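Local coordinates for protein Myo-inositol phosphohydrolase (Mitsuokella multacida, PDB 4WU3) that probably removes phosphate groups from myo-inositol hexakisphosphate and related inositol phosphates, as a phytase of the protein tyrosine phosphatase-like family, at residues M89-F97 and A236-G245; P113-E124 and H202-D213. The protein carries 2 engineered substitutions. All blocks are in the same frame, centred on the assembly; numbering follows the deposited sequence.

Contact 1. Residues M89-F97 and A236-G245. Engineered in segment 236-245: S242 (natural residue Cys). With PO4 (phosphate ion), chain G; GOL (glycerol), chain I.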
loop_
_atom_site.group_PDB
_atom_site.type_symbol
_atom_site.label_atom_id
_atom_site.label_comp_id
_atom_site.label_asym_id
_atom_site.label_seq_id
_atom_site.Cartn_x
_atom_site.Cartn_y
_atom_site.Cartn_z
ATOM N N MET A 89 23.700 -18.616 14.468
ATOM C CA MET A 89 23.384 -17.745 13.340
ATOM C C MET A 89 24.381 -16.602 13.202
ATOM O O MET A 89 24.515 -16.023 12.123
ATOM C CB MET A 89 21.978 -17.191 13.497
ATOM C CG MET A 89 20.909 -18.265 13.395
ATOM S SD MET A 89 19.278 -17.593 13.066
ATOM C CE MET A 89 19.013 -16.626 14.546
ATOM N N ASN A 90 25.067 -16.278 14.297
ATOM C CA ASN A 90 26.086 -15.244 14.299
ATOM C C ASN A 90 25.518 -13.935 13.810
ATOM O O ASN A 90 26.016 -13.324 12.868
ATOM C CB ASN A 90 27.280 -15.665 13.457
ATOM C CG ASN A 90 28.093 -16.760 14.121
ATOM O OD1 ASN A 90 27.991 -16.968 15.329
ATOM N ND2 ASN A 90 28.913 -17.456 13.341
ATOM N N VAL A 91 24.481 -13.491 14.497
ATOM C CA VAL A 91 23.710 -12.379 14.046
ATOM C C VAL A 91 23.269 -11.521 15.230
ATOM O O VAL A 91 23.003 -12.042 16.318
ATOM C CB VAL A 91 22.485 -12.897 13.270
ATOM C CG1 VAL A 91 21.404 -13.383 14.226
ATOM C CG2 VAL A 91 21.945 -11.813 12.368
ATOM N N SER A 92 23.219 -10.209 15.024
ATOM C CA SER A 92 22.564 -9.308 15.985
ATOM C C SER A 92 21.827 -8.220 15.218
ATOM O O SER A 92 21.923 -8.152 13.998
ATOM C CB SER A 92 23.560 -8.698 16.987
ATOM O OG SER A 92 24.605 -8.006 16.328
ATOM N N ALA A 93 21.073 -7.392 15.941
ATOM C CA ALA A 93 20.254 -6.349 15.336
ATOM C C ALA A 93 19.891 -5.267 16.353
ATOM O O ALA A 93 19.962 -5.482 17.567
ATOM C CB ALA A 93 18.987 -6.958 14.752
ATOM N N SER A 94 19.497 -4.103 15.850
ATOM C CA SER A 94 19.157 -2.979 16.716
ATOM C C SER A 94 18.650 -1.826 15.906
ATOM O O SER A 94 18.618 -1.877 14.682
ATOM C CB SER A 94 20.390 -2.487 17.481
ATOM O OG SER A 94 21.329 -1.907 16.588
ATOM N N SER A 95 18.266 -0.774 16.630
ATOM C CA SER A 95 18.054 0.547 16.076
ATOM C C SER A 95 19.364 1.109 15.557
ATOM O O SER A 95 20.429 0.524 15.739
ATOM C CB SER A 95 17.596 1.481 17.186
ATOM O OG SER A 95 18.695 1.799 18.046
ATOM N N CYS A 96 19.298 2.289 14.962
ATOM C CA CYS A 96 20.508 2.968 14.620
ATOM C C CYS A 96 21.249 3.264 15.916
ATOM O O CYS A 96 20.668 3.206 16.996
ATOM C CB CYS A 96 20.218 4.232 13.808
ATOM S SG CYS A 96 19.204 5.471 14.621
ATOM N N PHE A 97 22.540 3.555 15.793
ATOM C CA PHE A 97 23.437 3.691 16.932
ATOM C C PHE A 97 24.357 4.908 16.801
ATOM O O PHE A 97 24.791 5.275 15.692
ATOM C CB PHE A 97 24.294 2.416 17.102
ATOM C CG PHE A 97 24.829 1.843 15.803
ATOM C CD1 PHE A 97 25.870 2.461 15.127
ATOM C CD2 PHE A 97 24.291 0.677 15.267
ATOM C CE1 PHE A 97 26.351 1.940 13.937
ATOM C CE2 PHE A 97 24.778 0.142 14.081
ATOM C CZ PHE A 97 25.807 0.777 13.413
ATOM N N ALA A 236 31.627 -14.702 9.453
ATOM C CA ALA A 236 31.142 -13.338 9.441
ATOM C C ALA A 236 30.040 -13.129 10.472
ATOM O O ALA A 236 29.171 -13.979 10.647
ATOM C CB ALA A 236 30.636 -12.983 8.056
ATOM N N TRP A 237 30.081 -11.994 11.154
ATOM C CA TRP A 237 29.015 -11.640 12.064
ATOM C C TRP A 237 28.244 -10.492 11.440
ATOM O O TRP A 237 28.828 -9.486 11.065
ATOM C CB TRP A 237 29.571 -11.242 13.428
ATOM C CG TRP A 237 28.491 -10.961 14.399
ATOM C CD1 TRP A 237 27.715 -9.850 14.445
ATOM C CD2 TRP A 237 28.042 -11.810 15.451
ATOM N NE1 TRP A 237 26.806 -9.946 15.457
ATOM C CE2 TRP A 237 26.978 -11.148 16.091
ATOM C CE3 TRP A 237 28.419 -13.074 15.902
ATOM C CZ2 TRP A 237 26.304 -11.695 17.180
ATOM C CZ3 TRP A 237 27.740 -13.623 16.968
ATOM C CH2 TRP A 237 26.700 -12.933 17.599
ATOM N N LEU A 238 26.933 -10.671 11.313
ATOM C CA LEU A 238 26.052 -9.679 10.702
ATOM C C LEU A 238 25.205 -8.941 11.733
ATOM O O LEU A 238 24.512 -9.551 12.542
ATOM C CB LEU A 238 25.123 -10.357 9.694
ATOM C CG LEU A 238 25.794 -10.932 8.443
ATOM C CD1 LEU A 238 24.743 -11.339 7.419
ATOM C CD2 LEU A 238 26.761 -9.934 7.832
ATOM N N HIS A 239 25.272 -7.617 11.695
ATOM C CA HIS A 239 24.438 -6.790 12.542
ATOM C C HIS A 239 23.540 -5.946 11.658
ATOM O O HIS A 239 24.029 -5.076 10.936
ATOM C CB HIS A 239 25.288 -5.875 13.427
ATOM C CG HIS A 239 24.477 -5.051 14.365
ATOM N ND1 HIS A 239 24.019 -5.539 15.568
ATOM C CD2 HIS A 239 23.978 -3.796 14.250
ATOM C CE1 HIS A 239 23.291 -4.614 16.167
ATOM N NE2 HIS A 239 23.253 -3.545 15.391
ATOM N N TYR A 240 22.236 -6.225 11.699
ATOM C CA TYR A 240 21.257 -5.499 10.900
ATOM C C TYR A 240 20.700 -4.326 11.692
ATOM O O TYR A 240 20.415 -4.435 12.898
ATOM C CB TYR A 240 20.085 -6.402 10.513
ATOM C CG TYR A 240 20.455 -7.604 9.691
ATOM C CD1 TYR A 240 20.720 -7.487 8.342
ATOM C CD2 TYR A 240 20.518 -8.867 10.267
ATOM C CE1 TYR A 240 21.059 -8.594 7.587
ATOM C CE2 TYR A 240 20.852 -9.975 9.527
ATOM C CZ TYR A 240 21.123 -9.841 8.185
ATOM O OH TYR A 240 21.474 -10.955 7.441
ATOM N N HIS A 241 20.538 -3.196 11.024
ATOM C CA HIS A 241 19.860 -2.083 11.658
ATOM C C HIS A 241 19.139 -1.163 10.663
ATOM O O HIS A 241 19.504 -1.056 9.483
ATOM C CB HIS A 241 20.845 -1.289 12.511
ATOM C CG HIS A 241 21.554 -0.214 11.762
ATOM N ND1 HIS A 241 20.996 1.027 11.544
ATOM C CD2 HIS A 241 22.771 -0.193 11.175
ATOM C CE1 HIS A 241 21.839 1.765 10.846
ATOM N NE2 HIS A 241 22.923 1.047 10.610
ATOM N N SER A 242 18.104 -0.507 11.168
ATOM C CA SER A 242 17.352 0.468 10.412
ATOM C C SER A 242 17.315 1.742 11.264
ATOM O O SER A 242 18.342 2.099 11.864
ATOM C CB SER A 242 15.962 -0.077 10.117
ATOM O OG SER A 242 15.466 -0.833 11.218
ATOM N N TYR A 243 16.179 2.438 11.331
ATOM C CA TYR A 243 16.083 3.533 12.294
ATOM C C TYR A 243 15.705 3.016 13.688
ATOM O O TYR A 243 16.431 3.250 14.660
ATOM C CB TYR A 243 15.124 4.649 11.870
ATOM C CG TYR A 243 15.025 5.679 12.979
ATOM C CD1 TYR A 243 16.111 6.491 13.290
ATOM C CD2 TYR A 243 13.896 5.773 13.773
ATOM C CE1 TYR A 243 16.059 7.390 14.327
ATOM C CE2 TYR A 243 13.830 6.684 14.822
ATOM C CZ TYR A 243 14.915 7.487 15.092
ATOM O OH TYR A 243 14.868 8.392 16.134
ATOM N N ALA A 244 14.590 2.294 13.782
ATOM C CA ALA A 244 14.050 1.915 15.078
ATOM C C ALA A 244 14.404 0.480 15.463
ATOM O O ALA A 244 14.192 0.065 16.598
ATOM C CB ALA A 244 12.543 2.105 15.080
ATOM N N GLY A 245 14.957 -0.276 14.522
ATOM C CA GLY A 245 15.259 -1.674 14.749
ATOM C C GLY A 245 13.980 -2.482 14.855
ATOM O O GLY A 245 13.952 -3.571 15.462
HETATM P P PO4 G . 12.358 0.603 11.252
HETATM O O1 PO4 G . 11.035 0.826 11.946
HETATM O O2 PO4 G . 13.104 -0.423 12.074
HETATM O O3 PO4 G . 13.142 1.886 11.157
HETATM O O4 PO4 G . 12.185 0.063 9.844
HETATM C C1 GOL I . 26.422 -15.349 9.227
HETATM O O1 GOL I . 26.487 -14.129 9.989
HETATM C C2 GOL I . 26.873 -15.127 7.786
HETATM O O2 GOL I . 25.920 -15.715 6.919
HETATM C C3 GOL I . 28.229 -15.762 7.504
HETATM O O3 GOL I . 28.108 -16.789 6.511
HETATM O O HOH W 1 29.108 -16.860 10.791
#
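V91, S92 and A93 pair in parallel with L238, H239 and Y240 inside the mixed sheet of a protein tyrosine phosphatase-like fold. The second strand runs into the phosphate-binding P-loop, where A244 N and the engineered S242 (natural Cys) donate to a phosphate ion that R248 also binds. Backbone bonds alternate between the strands, S92 N to L238 O (2.9 Å) followed by Y240 N to S92 O. W237 carries CG anti to the backbone N (chi1 -176°), which lays its indole across the neighbouring strand. CB stands 4.2 Å from N90 O, N90 C lies over the ring centre, CZ3 meets N90 CA, and CZ2 reaches V91 O (3.4 Å). On the pyrrole edge, NE1 points in the ring plane at S92 OG (3.1 Å, 173° at the hydrogen). A leucine here would probably leave S92 OG without that donor and uncover the backbone of N90 and V91. S92 OG is also hydrogen-bonded to H239 ND1 (2.6 Å), and H239 NE2 donates to S94 OG (2.8 Å), so two serines in the imidazole plane fix its rotation. Beyond the strands, C96 N reaches Y243 O (3.0 Å) from above the carbonyl plane.

Contact 2. Residues P113-E124 and H202-D213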
loop_
_atom_site.group_PDB
_atom_site.type_symbol
_atom_site.label_atom_id
_atom_site.label_comp_id
_atom_site.label_asym_id
_atom_site.label_seq_id
_atom_site.Cartn_x
_atom_site.Cartn_y
_atom_site.Cartn_z
ATOM N N PRO A 113 36.409 -6.891 15.256
ATOM C CA PRO A 113 35.840 -5.981 14.280
ATOM C C PRO A 113 35.996 -6.475 12.840
ATOM O O PRO A 113 35.085 -6.297 12.028
ATOM C CB PRO A 113 36.642 -4.698 14.500
ATOM C CG PRO A 113 36.997 -4.733 15.944
ATOM C CD PRO A 113 37.158 -6.183 16.305
ATOM N N SER A 114 37.129 -7.096 12.521
ATOM C CA SER A 114 37.369 -7.571 11.152
ATOM C C SER A 114 36.333 -8.605 10.681
ATOM O O SER A 114 36.168 -8.823 9.482
ATOM C CB SER A 114 38.787 -8.146 11.016
ATOM O OG SER A 114 39.014 -9.214 11.934
ATOM N N GLN A 115 35.631 -9.222 11.621
ATOM C CA GLN A 115 34.577 -10.173 11.281
ATOM C C GLN A 115 33.155 -9.603 11.377
ATOM O O GLN A 115 32.178 -10.324 11.207
ATOM C CB GLN A 115 34.705 -11.408 12.165
ATOM C CG GLN A 115 35.741 -12.372 11.628
ATOM C CD GLN A 115 37.123 -11.771 11.607
ATOM O OE1 GLN A 115 37.751 -11.623 10.563
ATOM N NE2 GLN A 115 37.612 -11.458 12.771
ATOM N N PHE A 116 33.045 -8.304 11.619
ATOM C CA PHE A 116 31.759 -7.689 11.912
ATOM C C PHE A 116 31.282 -6.897 10.697
ATOM O O PHE A 116 32.028 -6.086 10.149
ATOM C CB PHE A 116 31.902 -6.786 13.142
ATOM C CG PHE A 116 30.622 -6.134 13.583
ATOM C CD1 PHE A 116 29.778 -6.761 14.468
ATOM C CD2 PHE A 116 30.285 -4.877 13.135
ATOM C CE1 PHE A 116 28.599 -6.162 14.875
ATOM C CE2 PHE A 116 29.119 -4.271 13.543
ATOM C CZ PHE A 116 28.271 -4.916 14.414
ATOM N N TYR A 117 30.041 -7.150 10.275
ATOM C CA TYR A 117 29.447 -6.445 9.137
ATOM C C TYR A 117 28.228 -5.646 9.580
ATOM O O TYR A 117 27.247 -6.205 10.047
ATOM C CB TYR A 117 29.059 -7.423 8.021
ATOM C CG TYR A 117 30.256 -8.070 7.370
ATOM C CD1 TYR A 117 30.930 -9.098 8.005
ATOM C CD2 TYR A 117 30.735 -7.637 6.132
ATOM C CE1 TYR A 117 32.043 -9.683 7.432
ATOM C CE2 TYR A 117 31.861 -8.223 5.554
ATOM C CZ TYR A 117 32.500 -9.251 6.207
ATOM O OH TYR A 117 33.615 -9.867 5.662
ATOM N N ASP A 118 28.321 -4.331 9.449
ATOM C CA ASP A 118 27.208 -3.446 9.689
ATOM C C ASP A 118 26.360 -3.448 8.436
ATOM O O ASP A 118 26.804 -3.002 7.378
ATOM C CB ASP A 118 27.724 -2.037 9.986
ATOM C CG ASP A 118 26.616 -1.005 10.074
ATOM O OD1 ASP A 118 25.476 -1.367 10.439
ATOM O OD2 ASP A 118 26.893 0.181 9.785
ATOM N N VAL A 119 25.151 -3.982 8.552
ATOM C CA VAL A 119 24.196 -3.943 7.462
ATOM C C VAL A 119 23.206 -2.832 7.735
ATOM O O VAL A 119 22.282 -2.980 8.547
ATOM C CB VAL A 119 23.457 -5.284 7.291
ATOM C CG1 VAL A 119 22.489 -5.217 6.121
ATOM C CG2 VAL A 119 24.456 -6.418 7.083
ATOM N N ASP A 120 23.425 -1.727 7.026
ATOM C CA ASP A 120 22.695 -0.486 7.184
ATOM C C ASP A 120 21.528 -0.438 6.219
ATOM O O ASP A 120 21.718 -0.220 5.024
ATOM C CB ASP A 120 23.655 0.672 6.899
ATOM C CG ASP A 120 23.004 2.024 7.017
ATOM O OD1 ASP A 120 21.807 2.077 7.350
ATOM O OD2 ASP A 120 23.703 3.041 6.773
ATOM N N LEU A 121 20.313 -0.613 6.734
ATOM C CA LEU A 121 19.141 -0.766 5.872
ATOM C C LEU A 121 18.449 0.562 5.559
ATOM O O LEU A 121 17.353 0.587 5.017
ATOM C CB LEU A 121 18.142 -1.739 6.519
ATOM C CG LEU A 121 18.695 -3.117 6.867
ATOM C CD1 LEU A 121 17.737 -3.887 7.767
ATOM C CD2 LEU A 121 19.027 -3.901 5.597
ATOM N N ARG A 122 19.086 1.671 5.888
ATOM C CA ARG A 122 18.375 2.945 5.878
ATOM C C ARG A 122 18.495 3.672 4.558
ATOM O O ARG A 122 19.594 4.039 4.138
ATOM C CB ARG A 122 18.881 3.859 6.991
ATOM C CG ARG A 122 18.737 3.307 8.401
ATOM C CD ARG A 122 19.334 4.282 9.406
ATOM N NE ARG A 122 18.510 5.469 9.601
ATOM C CZ ARG A 122 18.901 6.524 10.306
ATOM N NH1 ARG A 122 20.109 6.532 10.857
ATOM N NH2 ARG A 122 18.099 7.573 10.458
ATOM N N GLY A 123 17.352 3.896 3.921
ATOM C CA GLY A 123 17.292 4.676 2.687
ATOM C C GLY A 123 17.314 6.169 2.937
ATOM O O GLY A 123 17.787 6.927 2.107
ATOM N N GLU A 124 16.811 6.585 4.093
ATOM C CA GLU A 124 16.910 7.981 4.531
ATOM C C GLU A 124 18.384 8.432 4.685
ATOM O O GLU A 124 19.240 7.657 5.094
ATOM C CB GLU A 124 16.110 8.198 5.839
ATOM C CG GLU A 124 16.558 7.407 7.085
ATOM C CD GLU A 124 15.922 6.015 7.190
ATOM O OE1 GLU A 124 15.349 5.505 6.178
ATOM O OE2 GLU A 124 15.997 5.411 8.290
ATOM N N HIS A 202 36.427 2.073 12.851
ATOM C CA HIS A 202 36.451 1.149 13.966
ATOM C C HIS A 202 36.952 -0.224 13.550
ATOM O O HIS A 202 36.954 -1.155 14.347
ATOM C CB HIS A 202 35.076 1.069 14.619
ATOM C CG HIS A 202 34.804 2.207 15.546
ATOM N ND1 HIS A 202 34.453 3.460 15.097
ATOM C CD2 HIS A 202 34.889 2.298 16.892
ATOM C CE1 HIS A 202 34.303 4.268 16.128
ATOM N NE2 HIS A 202 34.563 3.589 17.231
ATOM N N GLY A 203 37.383 -0.336 12.298
ATOM C CA GLY A 203 37.952 -1.580 11.784
ATOM C C GLY A 203 36.914 -2.596 11.359
ATOM O O GLY A 203 37.237 -3.753 11.106
ATOM N N ALA A 204 35.658 -2.172 11.274
ATOM C CA ALA A 204 34.586 -3.089 10.918
ATOM C C ALA A 204 34.219 -2.972 9.448
ATOM O O ALA A 204 34.736 -2.123 8.731
ATOM C CB ALA A 204 33.365 -2.840 11.796
ATOM N N ASN A 205 33.321 -3.844 9.005
ATOM C CA ASN A 205 32.853 -3.837 7.630
ATOM C C ASN A 205 31.460 -3.231 7.500
ATOM O O ASN A 205 30.718 -3.153 8.475
ATOM C CB ASN A 205 32.834 -5.258 7.116
ATOM C CG ASN A 205 34.179 -5.919 7.234
ATOM O OD1 ASN A 205 35.059 -5.687 6.408
ATOM N ND2 ASN A 205 34.356 -6.740 8.268
ATOM N N TYR A 206 31.110 -2.822 6.281
ATOM C CA TYR A 206 29.905 -2.048 6.028
ATOM C C TYR A 206 29.198 -2.508 4.763
ATOM O O TYR A 206 29.838 -2.772 3.746
ATOM C CB TYR A 206 30.267 -0.573 5.880
ATOM C CG TYR A 206 29.089 0.354 5.667
ATOM C CD1 TYR A 206 28.250 0.679 6.719
ATOM C CD2 TYR A 206 28.832 0.937 4.420
ATOM C CE1 TYR A 206 27.178 1.516 6.543
ATOM C CE2 TYR A 206 27.760 1.805 4.245
ATOM C CZ TYR A 206 26.940 2.077 5.316
ATOM O OH TYR A 206 25.873 2.926 5.188
ATOM N N PHE A 207 27.873 -2.580 4.828
ATOM C CA PHE A 207 27.059 -2.869 3.657
ATOM C C PHE A 207 25.758 -2.068 3.736
ATOM O O PHE A 207 25.101 -2.036 4.776
ATOM C CB PHE A 207 26.767 -4.360 3.560
ATOM C CG PHE A 207 25.982 -4.741 2.344
ATOM C CD1 PHE A 207 26.596 -4.790 1.103
ATOM C CD2 PHE A 207 24.633 -5.054 2.439
ATOM C CE1 PHE A 207 25.883 -5.134 -0.029
ATOM C CE2 PHE A 207 23.912 -5.409 1.309
ATOM C CZ PHE A 207 24.539 -5.448 0.071
ATOM N N ARG A 208 25.403 -1.417 2.640
ATOM C CA ARG A 208 24.243 -0.539 2.606
ATOM C C ARG A 208 23.182 -1.049 1.650
ATOM O O ARG A 208 23.481 -1.451 0.532
ATOM C CB ARG A 208 24.666 0.866 2.164
ATOM C CG ARG A 208 23.529 1.875 2.041
ATOM C CD ARG A 208 23.062 2.371 3.396
ATOM N NE ARG A 208 22.214 3.566 3.307
ATOM C CZ ARG A 208 22.670 4.818 3.267
ATOM N NH1 ARG A 208 23.968 5.057 3.290
ATOM N NH2 ARG A 208 21.825 5.842 3.203
ATOM N N LEU A 209 21.944 -1.038 2.121
ATOM C CA LEU A 209 20.769 -1.120 1.277
ATOM C C LEU A 209 19.942 0.091 1.564
ATOM O O LEU A 209 19.650 0.358 2.720
ATOM C CB LEU A 209 19.930 -2.336 1.637
ATOM C CG LEU A 209 20.564 -3.666 1.306
ATOM C CD1 LEU A 209 19.607 -4.775 1.705
ATOM C CD2 LEU A 209 20.888 -3.714 -0.172
ATOM N N THR A 210 19.534 0.815 0.532
ATOM C CA THR A 210 18.784 2.048 0.730
ATOM C C THR A 210 17.266 1.813 0.778
ATOM O O THR A 210 16.548 2.167 -0.151
ATOM C CB THR A 210 19.146 3.060 -0.363
ATOM O OG1 THR A 210 19.064 2.433 -1.648
ATOM C CG2 THR A 210 20.569 3.550 -0.145
ATOM N N LEU A 211 16.785 1.237 1.879
ATOM C CA LEU A 211 15.375 0.844 2.001
ATOM C C LEU A 211 14.513 1.939 2.602
ATOM O O LEU A 211 14.876 2.536 3.617
ATOM C CB LEU A 211 15.227 -0.395 2.881
ATOM C CG LEU A 211 16.049 -1.602 2.468
ATOM C CD1 LEU A 211 15.679 -2.808 3.316
ATOM C CD2 LEU A 211 15.847 -1.892 0.998
ATOM N N GLN A 212 13.365 2.179 1.979
ATOM C CA GLN A 212 12.417 3.157 2.468
ATOM C C GLN A 212 11.805 2.655 3.766
ATOM O O GLN A 212 11.415 1.488 3.867
ATOM C CB GLN A 212 11.290 3.394 1.449
ATOM C CG GLN A 212 11.741 3.846 0.075
ATOM C CD GLN A 212 12.244 5.275 0.061
ATOM O OE1 GLN A 212 11.546 6.186 0.498
ATOM N NE2 GLN A 212 13.455 5.481 -0.455
ATOM N N ASP A 213 11.698 3.548 4.743
ATOM C CA ASP A 213 11.037 3.232 5.987
ATOM C C ASP A 213 9.605 2.811 5.684
ATOM O O ASP A 213 8.963 3.345 4.778
ATOM C CB ASP A 213 11.063 4.454 6.901
ATOM C CG ASP A 213 10.814 4.120 8.353
ATOM O OD1 ASP A 213 10.408 2.984 8.681
ATOM O OD2 ASP A 213 11.024 5.018 9.186
HETATM O O HOH W 2 13.292 5.968 4.492
#
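Two parallel strands at one border of the mixed sheet, 116-122 and the outermost 205-211, meet here, with Y117, D118, V119 and D120 in register with N205, Y206, F207 and R208. The ladder starts at N205, whose backbone N and ND2 both donate to F116 O. ND2 also reaches S114 O (3.0 Å), so the amide ties the 3-10 turn to the first strand residue. Its CB sits over one face of the Y117 ring, 3.7 Å from the centroid, and the amide stacks on that ring with the planes 17° apart. On the sheet face that carries D118 and D120, the two aspartates meet Y206 and R208. Y206 has CG anti to the backbone N (chi1 -178°) and runs along the strand. Its ring edge passes D118 OD2, 3.4 Å from CD1, before OH donates to D120 OD2 (2.7 Å) on the anti side of the carboxylate. H126 is a second partner of that oxygen. The other oxygen, D120 OD1, accepts from R122 N in an Asx turn. R208 bends at chi2 (76°), bringing NE to R122 O (2.8 Å); D120 OD2 lies over a guanidinium face, a long salt bridge through charge alone, while NH1 pairs with E156. Further on, G123 N donates to L211 O (2.8 Å). R122 NE meets E124 OE2 in a salt bridge, and E124 OE1 pairs with R248. Strand 237-241 borders 116-122 on its other side, helix 99-108 covers F116, and helix 195-201 packs against D118, A204 and Y206.

Both contacts belong to one five-stranded sheet, and strand 237-241 of contact 1 lies directly beside strand 116-122 of contact 2: W237 N and O probably bond to Q115 O and Y117 N, and H239 CB packs on F116 CZ. Along the chain, contact 2 is nested within the loop that contact 1 closes. Contact 1 is buried in the interior, its side-chain bonds made by serine hydroxyls, imidazoles and an indole. Contact 2 includes a border strand and is only partly buried, and its side chains are more often charged, with carboxylates and guanidinium groups. Each leads toward bound phosphate, contact 1 through the P-loop and contact 2 through D213.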